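Local coordinates for anti-sigma-I factor RsgI2 (Clostridium thermocellum, PDB 4B9P), which probably senses extracellular polysaccharide through the cellulose-binding family 3 module described here, and so frees the sigma factor SigI2 from inhibition, at residues Y46-D51 with G72-M77; D136-N141 with D150-Y155. One frame throughout, in Å; residues are numbered along the deposited sequence. Where two conformers were deposited one is given.

Contact 1: Y46-D51 with G72-M77. With CA (calcium ion), chain B.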
loop_
_atom_site.group_PDB
_atom_site.type_symbol
_atom_site.label_atom_id
_atom_site.label_comp_id
_atom_site.label_asym_id
_atom_site.label_seq_id
_atom_site.Cartn_x
_atom_site.Cartn_y
_atom_site.Cartn_z
ATOM N N TYR A 46 -3.767 0.742 -1.390
ATOM C CA TYR A 46 -3.096 1.263 -2.582
ATOM C C TYR A 46 -3.904 0.738 -3.774
ATOM O O TYR A 46 -3.919 -0.475 -4.015
ATOM C CB TYR A 46 -1.646 0.730 -2.642
ATOM C CG TYR A 46 -0.875 1.255 -3.846
ATOM C CD1 TYR A 46 -0.928 0.601 -5.098
ATOM C CD2 TYR A 46 -0.052 2.385 -3.741
ATOM C CE1 TYR A 46 -0.250 1.110 -6.196
ATOM C CE2 TYR A 46 0.658 2.890 -4.849
ATOM C CZ TYR A 46 0.568 2.230 -6.059
ATOM O OH TYR A 46 1.264 2.769 -7.080
ATOM N N TYR A 47 -4.545 1.639 -4.510
ATOM C CA TYR A 47 -5.457 1.274 -5.598
ATOM C C TYR A 47 -4.755 1.277 -6.946
ATOM O O TYR A 47 -3.943 2.172 -7.232
ATOM C CB TYR A 47 -6.590 2.286 -5.679
ATOM C CG TYR A 47 -7.522 2.285 -4.525
ATOM C CD1 TYR A 47 -8.566 1.350 -4.447
ATOM C CD2 TYR A 47 -7.354 3.193 -3.476
ATOM C CE1 TYR A 47 -9.466 1.372 -3.387
ATOM C CE2 TYR A 47 -8.222 3.202 -2.413
ATOM C CZ TYR A 47 -9.262 2.295 -2.356
ATOM O OH TYR A 47 -10.108 2.366 -1.257
ATOM N N TYR A 48 -5.080 0.300 -7.794
ATOM C CA TYR A 48 -4.380 0.186 -9.067
ATOM C C TYR A 48 -5.262 -0.634 -10.015
ATOM O O TYR A 48 -6.309 -1.175 -9.630
ATOM C CB TYR A 48 -3.008 -0.470 -8.859
ATOM C CG TYR A 48 -3.023 -1.939 -8.445
ATOM C CD1 TYR A 48 -3.269 -2.325 -7.118
ATOM C CD2 TYR A 48 -2.749 -2.933 -9.374
ATOM C CE1 TYR A 48 -3.294 -3.632 -6.741
ATOM C CE2 TYR A 48 -2.735 -4.279 -8.985
ATOM C CZ TYR A 48 -2.999 -4.599 -7.662
ATOM O OH TYR A 48 -3.007 -5.918 -7.282
ATOM N N THR A 49 -4.820 -0.709 -11.270
ATOM C CA THR A 49 -5.418 -1.646 -12.238
ATOM C C THR A 49 -4.436 -2.778 -12.501
ATOM O O THR A 49 -3.290 -2.548 -12.877
ATOM C CB THR A 49 -5.767 -0.925 -13.533
ATOM O OG1 THR A 49 -4.646 -0.120 -13.934
ATOM C CG2 THR A 49 -7.039 -0.061 -13.346
ATOM N N LYS A 50 -4.896 -4.016 -12.260
ATOM C CA LYS A 50 -4.017 -5.201 -12.392
ATOM C C LYS A 50 -3.629 -5.501 -13.833
ATOM O O LYS A 50 -2.706 -6.282 -14.065
ATOM C CB LYS A 50 -4.666 -6.426 -11.750
ATOM C CG LYS A 50 -5.922 -6.891 -12.534
ATOM C CD LYS A 50 -6.592 -8.075 -11.890
ATOM C CE LYS A 50 -7.752 -8.630 -12.726
ATOM N NZ LYS A 50 -8.830 -7.645 -12.888
ATOM N N ASP A 51 -4.316 -4.880 -14.796
ATOM C CA ASP A 51 -4.007 -5.077 -16.197
ATOM C C ASP A 51 -4.109 -6.569 -16.499
ATOM O O ASP A 51 -5.135 -7.168 -16.159
ATOM C CB ASP A 51 -2.667 -4.423 -16.538
ATOM C CG ASP A 51 -2.559 -2.981 -15.984
ATOM O OD1 ASP A 51 -3.560 -2.215 -16.017
ATOM O OD2 ASP A 51 -1.469 -2.616 -15.527
ATOM N N GLY A 72 -0.437 -8.145 4.179
ATOM C CA GLY A 72 -0.828 -7.528 2.932
ATOM C C GLY A 72 -1.621 -8.516 2.129
ATOM O O GLY A 72 -1.276 -9.707 2.091
ATOM N N THR A 73 -2.644 -8.019 1.441
ATOM C CA THR A 73 -3.507 -8.852 0.641
ATOM C C THR A 73 -3.754 -8.117 -0.661
ATOM O O THR A 73 -3.902 -6.893 -0.668
ATOM C CB THR A 73 -4.866 -9.050 1.365
ATOM O OG1 THR A 73 -4.658 -9.351 2.756
ATOM C CG2 THR A 73 -5.722 -10.142 0.666
ATOM N N VAL A 74 -3.826 -8.859 -1.769
ATOM C CA VAL A 74 -4.243 -8.302 -3.022
ATOM C C VAL A 74 -5.730 -8.559 -3.172
ATOM O O VAL A 74 -6.158 -9.718 -3.114
ATOM C CB VAL A 74 -3.432 -8.934 -4.163
ATOM C CG1 VAL A 74 -3.959 -8.470 -5.523
ATOM C CG2 VAL A 74 -1.907 -8.682 -3.965
ATOM N N VAL A 75 -6.508 -7.501 -3.405
ATOM C CA VAL A 75 -7.960 -7.630 -3.482
ATOM C C VAL A 75 -8.440 -7.156 -4.841
ATOM O O VAL A 75 -8.079 -6.080 -5.285
ATOM C CB VAL A 75 -8.605 -6.770 -2.386
ATOM C CG1 VAL A 75 -10.129 -6.912 -2.423
ATOM C CG2 VAL A 75 -8.041 -7.155 -0.997
ATOM N N GLN A 76 -9.267 -7.973 -5.465
ATOM C CA GLN A 76 -9.967 -7.570 -6.668
ATOM C C GLN A 76 -11.238 -6.797 -6.272
ATOM O O GLN A 76 -11.958 -7.191 -5.344
ATOM C CB GLN A 76 -10.302 -8.802 -7.519
ATOM C CG GLN A 76 -9.075 -9.463 -8.154
ATOM C CD GLN A 76 -8.281 -10.350 -7.193
ATOM O OE1 GLN A 76 -8.847 -11.257 -6.570
ATOM N NE2 GLN A 76 -6.975 -10.112 -7.084
ATOM N N MET A 77 -11.486 -5.679 -6.938
ATOM C CA MET A 77 -12.653 -4.859 -6.621
ATOM C C MET A 77 -13.895 -5.364 -7.303
ATOM O O MET A 77 -13.939 -5.475 -8.533
ATOM C CB MET A 77 -12.396 -3.408 -7.035
ATOM C CG MET A 77 -11.409 -2.741 -6.098
ATOM S SD MET A 77 -10.791 -1.159 -6.698
ATOM C CE MET A 77 -12.315 -0.154 -6.586
HETATM CA CA CA B . -2.321 -0.737 -14.211
HETATM O O HOH W 1 -0.538 -1.591 -12.716
#
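Met77, in the conformer given, meets the rim of Tyr47 in a Met-aromatic contact on one sheet of the β-sandwich of this family 3 carbohydrate-binding module. Strand 84-92 runs between 42-48 and 70-81, so the CA atoms of Tyr47 and Val75 stay 9.5 Å apart and the bridging falls to the ends of side chains, chiefly those of the tyrosines and Met77. Tyr47 and Met77 cross at about a right angle. Met77 SD approaches Tyr47 CD1 to 4.0 Å, close to the ring plane: the line from SD to the Tyr47 centroid lies 82° off the ring normal, so the sulfur faces the C-H edge. A second Met77 conformer was modelled, for which the contact is doubtful.

Tyr48 reaches Val74 in a different way. Its CG sits between the backbone N and the carbonyl carbon (chi1 68°), and the ring carries its hydroxyl across to the valine at about a right angle, with Tyr48 OH 3.2 Å from Val74 CG1. The polar demand of that hydroxyl is met by a hydrogen bond to Glu56 on strand 56-63, a residue that Val74 also touches. Tyr46 O lies in the plane of the Tyr48 ring, at its edge.

Beyond Tyr48 the strand gives way to a calcium-binding loop. Asp132, Ser135 and Asp136 complete a sphere of eight oxygens that includes water 1. Thr49 chelates the ion through its carbonyl O and, at 2.4 Å, its OG1. Asp51 grips calcium with both carboxylate oxygens, the longer bond being that of OD1 at 2.6 Å.

Contact 2: D136-N141 with D150-Y155. With CA (calcium ion), chain B.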
loop_
_atom_site.group_PDB
_atom_site.type_symbol
_atom_site.label_atom_id
_atom_site.label_comp_id
_atom_site.label_asym_id
_atom_site.label_seq_id
_atom_site.Cartn_x
_atom_site.Cartn_y
_atom_site.Cartn_z
ATOM N N ASP A 136 -2.876 3.510 -12.704
ATOM C CA ASP A 136 -3.093 3.143 -11.301
ATOM C C ASP A 136 -3.397 4.380 -10.473
ATOM O O ASP A 136 -2.532 5.266 -10.345
ATOM C CB ASP A 136 -1.868 2.427 -10.714
ATOM C CG ASP A 136 -1.517 1.153 -11.470
ATOM O OD1 ASP A 136 -2.381 0.650 -12.228
ATOM O OD2 ASP A 136 -0.411 0.635 -11.214
ATOM N N TYR A 137 -4.577 4.408 -9.866
ATOM C CA TYR A 137 -5.026 5.565 -9.095
ATOM C C TYR A 137 -3.997 6.034 -8.094
ATOM O O TYR A 137 -3.764 7.226 -7.970
ATOM C CB TYR A 137 -6.331 5.222 -8.420
ATOM C CG TYR A 137 -6.897 6.324 -7.550
ATOM C CD1 TYR A 137 -7.604 7.376 -8.127
ATOM C CD2 TYR A 137 -6.774 6.293 -6.170
ATOM C CE1 TYR A 137 -8.164 8.359 -7.343
ATOM C CE2 TYR A 137 -7.320 7.303 -5.370
ATOM C CZ TYR A 137 -8.028 8.312 -5.964
ATOM O OH TYR A 137 -8.569 9.323 -5.221
ATOM N N SER A 138 -3.404 5.123 -7.338
ATOM C CA SER A 138 -2.515 5.535 -6.258
ATOM C C SER A 138 -1.097 5.866 -6.684
ATOM O O SER A 138 -0.327 6.336 -5.856
ATOM C CB SER A 138 -2.478 4.460 -5.161
ATOM O OG SER A 138 -3.750 4.297 -4.556
ATOM N N PHE A 139 -0.744 5.610 -7.948
ATOM C CA PHE A 139 0.637 5.803 -8.407
ATOM C C PHE A 139 1.082 7.264 -8.436
ATOM O O PHE A 139 0.330 8.140 -8.864
ATOM C CB PHE A 139 0.743 5.191 -9.810
ATOM C CG PHE A 139 2.083 5.320 -10.463
ATOM C CD1 PHE A 139 3.223 4.730 -9.888
ATOM C CD2 PHE A 139 2.195 5.971 -11.681
ATOM C CE1 PHE A 139 4.468 4.811 -10.518
ATOM C CE2 PHE A 139 3.428 6.027 -12.331
ATOM C CZ PHE A 139 4.564 5.442 -11.735
ATOM N N ASN A 140 2.311 7.504 -8.002
ATOM C CA ASN A 140 2.954 8.805 -8.070
ATOM C C ASN A 140 4.159 8.686 -8.995
ATOM O O ASN A 140 5.135 8.050 -8.655
ATOM C CB ASN A 140 3.395 9.169 -6.634
ATOM C CG ASN A 140 4.120 10.491 -6.548
ATOM O OD1 ASN A 140 4.644 11.031 -7.543
ATOM N ND2 ASN A 140 4.180 11.030 -5.330
ATOM N N ASN A 141 4.061 9.268 -10.174
ATOM C CA ASN A 141 5.113 9.113 -11.160
ATOM C C ASN A 141 6.349 9.961 -10.973
ATOM O O ASN A 141 7.283 9.859 -11.794
ATOM C CB ASN A 141 4.579 9.264 -12.604
ATOM C CG ASN A 141 4.192 10.681 -12.966
ATOM O OD1 ASN A 141 4.482 11.638 -12.256
ATOM N ND2 ASN A 141 3.523 10.809 -14.095
ATOM N N ASP A 150 -2.514 11.855 -0.930
ATOM C CA ASP A 150 -3.954 11.740 -0.698
ATOM C C ASP A 150 -4.621 10.570 -1.430
ATOM O O ASP A 150 -5.795 10.297 -1.183
ATOM C CB ASP A 150 -4.657 13.027 -1.179
ATOM C CG ASP A 150 -4.198 14.259 -0.423
ATOM O OD1 ASP A 150 -4.359 14.246 0.810
ATOM O OD2 ASP A 150 -3.637 15.199 -1.029
ATOM N N LYS A 151 -3.907 9.863 -2.320
ATOM C CA LYS A 151 -4.557 8.846 -3.156
ATOM C C LYS A 151 -4.318 7.434 -2.663
ATOM O O LYS A 151 -4.625 6.470 -3.361
ATOM C CB LYS A 151 -4.128 8.992 -4.612
ATOM C CG LYS A 151 -4.706 10.231 -5.280
ATOM C CD LYS A 151 -4.227 10.348 -6.766
ATOM C CE LYS A 151 -5.187 9.815 -7.730
ATOM N NZ LYS A 151 -4.478 9.751 -9.076
ATOM N N ILE A 152 -3.796 7.309 -1.452
ATOM C CA ILE A 152 -3.770 6.057 -0.701
ATOM C C ILE A 152 -4.685 6.291 0.499
ATOM O O ILE A 152 -4.604 7.329 1.149
ATOM C CB ILE A 152 -2.331 5.710 -0.251
ATOM C CG1 ILE A 152 -1.526 5.261 -1.489
ATOM C CG2 ILE A 152 -2.329 4.645 0.865
ATOM C CD1 ILE A 152 -0.024 5.176 -1.194
ATOM N N THR A 153 -5.601 5.360 0.773
ATOM C CA THR A 153 -6.556 5.611 1.857
ATOM C C THR A 153 -6.191 4.824 3.097
ATOM O O THR A 153 -5.503 3.803 3.031
ATOM C CB THR A 153 -7.988 5.224 1.435
ATOM O OG1 THR A 153 -7.964 3.887 0.915
ATOM C CG2 THR A 153 -8.525 6.182 0.374
ATOM N N VAL A 154 -6.644 5.316 4.248
ATOM C CA VAL A 154 -6.380 4.658 5.530
ATOM C C VAL A 154 -7.666 4.640 6.338
ATOM O O VAL A 154 -8.356 5.667 6.423
ATOM C CB VAL A 154 -5.267 5.359 6.366
ATOM C CG1 VAL A 154 -4.962 4.547 7.629
ATOM C CG2 VAL A 154 -4.004 5.600 5.543
ATOM N N TYR A 155 -7.982 3.465 6.875
ATOM C CA TYR A 155 -9.190 3.256 7.680
ATOM C C TYR A 155 -8.782 2.810 9.077
ATOM O O TYR A 155 -7.833 2.036 9.237
ATOM C CB TYR A 155 -10.064 2.148 7.085
ATOM C CG TYR A 155 -10.309 2.404 5.637
ATOM C CD1 TYR A 155 -9.347 2.048 4.698
ATOM C CD2 TYR A 155 -11.472 3.005 5.197
ATOM C CE1 TYR A 155 -9.521 2.272 3.360
ATOM C CE2 TYR A 155 -11.655 3.245 3.791
ATOM C CZ TYR A 155 -10.651 2.866 2.892
ATOM O OH TYR A 155 -10.739 3.063 1.522
HETATM CA CA CA B . -2.321 -0.737 -14.211
HETATM O O HOH W 2 -1.970 7.995 -10.582
HETATM O O HOH W 1 -0.538 -1.591 -12.716
#
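Lys151 crosses one face of the Tyr137 ring at a slant and ends against the turn that carries Tyr137. At the root, Lys151 CB sits 3.7 Å from Tyr137 CE2. Lys151 CG comes next, 3.9 Å from Tyr137 CZ. The extended chi2 brings Lys151 CD to 3.4 Å from Tyr137 O, and the bend at chi3 (97°) then turns CE over the ring face, a CH-π contact at 3.5 Å from the Tyr137 centroid. Lys151 CE is nearest the rim there, 3.3 Å from Tyr137 CE1. The tip, Lys151 NZ, makes a weak hydrogen bond of 2.8 Å to Tyr137 O and an off-centre cation-π contact with the ring; it also bonds weakly to water 2, which lies near Asp136 O and Phe139 O of the type I β-turn 136-139. The hydroxyl of Tyr137 has its own partner, the carbonyl of Ile164.

On the backbone side, Ser138 OG donates to Lys151 O at 2.6 Å, with a C=O...donor angle of 145°, while Ser138 CB packs on Ile152 CG1. Ring, carbonyl oxygen and water, each weak or off-centre alone, would together be expected to favour the protonated ammonium group.

From the N terminus the chain runs through strand 42-48 into the calcium loop, crosses to the other sheet as strand 56-63, and returns as 70-81 to close contact 1 over 20 intervening residues. Contact 2 opens only later, after strand 131-132, and closes a shorter loop of eight residues holding strand 147-148. The two are therefore in series, neither nested nor crossed. In space, strands 42-48 and 152-156 are neighbours in one sheet. Separately, loop 136-141 reaches strand 42-48, where Ser138 OG is probably hydrogen-bonded to Tyr47 N at 2.8 Å. Calcium joins segments 46-51 and 136-141 a second time, with water 1 bound to it and to Asp136.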